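Local coordinates for protein predicted transcriptional regulator (Oenococcus oeni, PDB 3BY6) that probably binds DNA as a GntR-family transcriptional regulator with a winged helix-turn-helix domain, at residues D[21-25]-D[26-30]. Residues are numbered along the deposited sequence; the frame is centred on the assembly and turned at random.
Sequences KNEVA and TDVLS
The carbonyl oxygen Asn22 O is gripped twice by Thr26, whose backbone N and hydroxyl OG1 each donate to it at 2.7 Å, reaching it from opposite faces of the carbonyl plane. For the hydroxyl to turn back like this, OG1 sits between its own N and carbonyl carbon (chi1 56°), which leaves CG2 beside the backbone N. Just beyond, the chain closes helix 12-25, the first helix of the GntR-type winged helix-turn-helix domain, with a Schellman motif. Asp27 takes the left-handed backbone conformation, phi 68°, and its N donates a nearly straight bond to Val24 O at 2.9 Å, from well above that carbonyl plane. Val28 N completes the motif with a short but weak, bent bond to Glu23 O. The same oxygen also accepts a straighter bond from Leu29 N at 3.1 Å, likewise from above the plane.

The side chains follow this fold-back. Glu23, extended beyond CG, lies obliquely across Val28 and Leu29: its CB, 3.8 Å from Val28 CB, also meets Leu29 CD1, and its CG packs on Val28. Glu23 OE1 comes up against Leu29 CD1 at 3.1 Å, a polar atom against a methyl. Val24 CG2 meets Leu29 CB, and both side chains rest on Ile75 of strand 72-75, tying the helix end to the wing hairpin, while Val24 also touches Val82 of helix 79-103. Thr26 packs on Lys103 of the second subunit. Ser30 OG reaches back to Asp27 OD1, meeting it from above the carboxylate plane. A water bridges the turn, donating to Val24 O at 2.7 Å and to Leu29 O at 2.8 Å.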
ATOM      1  N   LYS D  21     -14.567   7.490   3.763  1.00 40.02           N
ATOM      2  CA  LYS D  21     -14.056   8.632   2.998  1.00 41.10           C
ATOM      3  C   LYS D  21     -13.958   8.341   1.516  1.00 41.64           C
ATOM      4  O   LYS D  21     -14.060   9.239   0.677  1.00 41.64           O
ATOM      5  CB  LYS D  21     -12.677   9.034   3.481  1.00 41.92           C
ATOM      6  CG  LYS D  21     -12.677   9.652   4.849  1.00 44.40           C
ATOM      7  CD  LYS D  21     -11.276   9.740   5.442  1.00 48.39           C
ATOM      8  CE  LYS D  21     -10.300  10.488   4.563  1.00 49.39           C
ATOM      9  NZ  LYS D  21      -8.908  10.212   5.033  1.00 50.93           N
ATOM     10  N   ASN D  22     -13.673   7.101   1.169  1.00 42.85           N
ATOM     11  CA  ASN D  22     -13.582   6.761  -0.241  1.00 43.83           C
ATOM     12  C   ASN D  22     -14.969   6.753  -0.900  1.00 44.57           C
ATOM     13  O   ASN D  22     -15.119   7.150  -2.061  1.00 44.36           O
ATOM     14  CB  ASN D  22     -12.858   5.444  -0.447  1.00 43.53           C
ATOM     15  CG  ASN D  22     -12.354   5.281  -1.884  1.00 45.22           C
ATOM     16  OD1 ASN D  22     -12.777   4.368  -2.610  1.00 45.06           O
ATOM     17  ND2 ASN D  22     -11.454   6.180  -2.303  1.00 46.85           N
ATOM     18  N   GLU D  23     -15.974   6.293  -0.153  1.00 45.21           N
ATOM     19  CA  GLU D  23     -17.354   6.308  -0.632  1.00 46.20           C
ATOM     20  C   GLU D  23     -17.817   7.738  -0.869  1.00 45.59           C
ATOM     21  O   GLU D  23     -18.504   8.017  -1.850  1.00 44.48           O
ATOM     22  CB  GLU D  23     -18.286   5.614   0.360  1.00 46.08           C
ATOM     23  CG  GLU D  23     -18.079   4.111   0.343  1.00 48.33           C
ATOM     24  CD  GLU D  23     -18.983   3.358   1.291  1.00 48.74           C
ATOM     25  OE1 GLU D  23     -19.604   3.976   2.181  1.00 53.66           O
ATOM     26  OE2 GLU D  23     -19.048   2.124   1.144  1.00 53.44           O
ATOM     27  N   VAL D  24     -17.428   8.622   0.047  1.00 45.76           N
ATOM     28  CA  VAL D  24     -17.680  10.035  -0.107  1.00 46.38           C
ATOM     29  C   VAL D  24     -16.906  10.502  -1.336  1.00 47.52           C
ATOM     30  O   VAL D  24     -17.501  10.975  -2.309  1.00 47.77           O
ATOM     31  CB  VAL D  24     -17.272  10.844   1.120  1.00 46.11           C
ATOM     32  CG1 VAL D  24     -17.471  12.331   0.851  1.00 46.91           C
ATOM     33  CG2 VAL D  24     -18.068  10.417   2.348  1.00 44.65           C
ATOM     34  N   ALA D  25     -15.595  10.291  -1.330  1.00 48.00           N
ATOM     35  CA  ALA D  25     -14.766  10.701  -2.444  1.00 48.92           C
ATOM     36  C   ALA D  25     -15.364  10.264  -3.780  1.00 50.20           C
ATOM     37  O   ALA D  25     -15.316  11.015  -4.726  1.00 50.76           O
ATOM     38  CB  ALA D  25     -13.351  10.174  -2.286  1.00 48.35           C
ATOM     39  N   THR D  26     -15.920   9.054  -3.863  1.00 51.78           N
ATOM     40  CA  THR D  26     -16.421   8.528  -5.141  1.00 52.60           C
ATOM     41  C   THR D  26     -17.948   8.671  -5.348  1.00 53.17           C
ATOM     42  O   THR D  26     -18.498   8.079  -6.265  1.00 54.21           O
ATOM     43  CB  THR D  26     -16.004   7.071  -5.316  1.00 53.03           C
ATOM     44  OG1 THR D  26     -16.456   6.297  -4.199  1.00 54.64           O
ATOM     45  CG2 THR D  26     -14.486   6.966  -5.418  1.00 52.77           C
ATOM     46  N   ASP D  27     -18.609   9.477  -4.519  1.00 53.06           N
ATOM     47  CA  ASP D  27     -20.054   9.759  -4.632  1.00 53.50           C
ATOM     48  C   ASP D  27     -20.956   8.544  -4.320  1.00 52.35           C
ATOM     49  O   ASP D  27     -22.113   8.529  -4.651  1.00 52.09           O
ATOM     50  CB  ASP D  27     -20.386  10.390  -5.993  1.00 53.94           C
ATOM     51  CG  ASP D  27     -21.724  11.173  -5.986  1.00 58.51           C
ATOM     52  OD1 ASP D  27     -21.967  12.009  -5.055  1.00 61.28           O
ATOM     53  OD2 ASP D  27     -22.547  10.954  -6.939  1.00 63.92           O
ATOM     54  N   VAL D  28     -20.423   7.522  -3.656  1.00 51.53           N
ATOM     55  CA  VAL D  28     -21.265   6.432  -3.162  1.00 49.90           C
ATOM     56  C   VAL D  28     -22.129   6.962  -2.009  1.00 48.60           C
ATOM     57  O   VAL D  28     -23.296   6.595  -1.852  1.00 48.44           O
ATOM     58  CB  VAL D  28     -20.387   5.235  -2.752  1.00 49.88           C
ATOM     59  CG1 VAL D  28     -21.169   4.174  -1.957  1.00 48.67           C
ATOM     60  CG2 VAL D  28     -19.786   4.642  -3.986  1.00 49.62           C
ATOM     61  N   LEU D  29     -21.520   7.804  -1.189  1.00 47.05           N
ATOM     62  CA  LEU D  29     -22.216   8.577  -0.175  1.00 45.89           C
ATOM     63  C   LEU D  29     -22.093  10.003  -0.649  1.00 45.41           C
ATOM     64  O   LEU D  29     -21.010  10.416  -1.062  1.00 45.13           O
ATOM     65  CB  LEU D  29     -21.574   8.391   1.195  1.00 45.55           C
ATOM     66  CG  LEU D  29     -21.601   6.948   1.721  1.00 45.42           C
ATOM     67  CD1 LEU D  29     -20.661   6.754   2.913  1.00 44.53           C
ATOM     68  CD2 LEU D  29     -23.017   6.548   2.081  1.00 43.71           C
ATOM     69  N   SER D  30     -23.215  10.730  -0.643  1.00 45.12           N
ATOM     70  CA  SER D  30     -23.288  12.113  -1.134  1.00 44.81           C
ATOM     71  C   SER D  30     -23.365  13.103   0.011  1.00 43.65           C
ATOM     72  O   SER D  30     -23.714  12.750   1.134  1.00 42.60           O
ATOM     73  CB  SER D  30     -24.498  12.300  -2.082  1.00 45.22           C
ATOM     74  OG  SER D  30     -24.258  11.657  -3.334  1.00 47.74           O
TER
HETATM   75  O   HOH W   1     -19.728  12.564  -2.410  1.00 40.99           O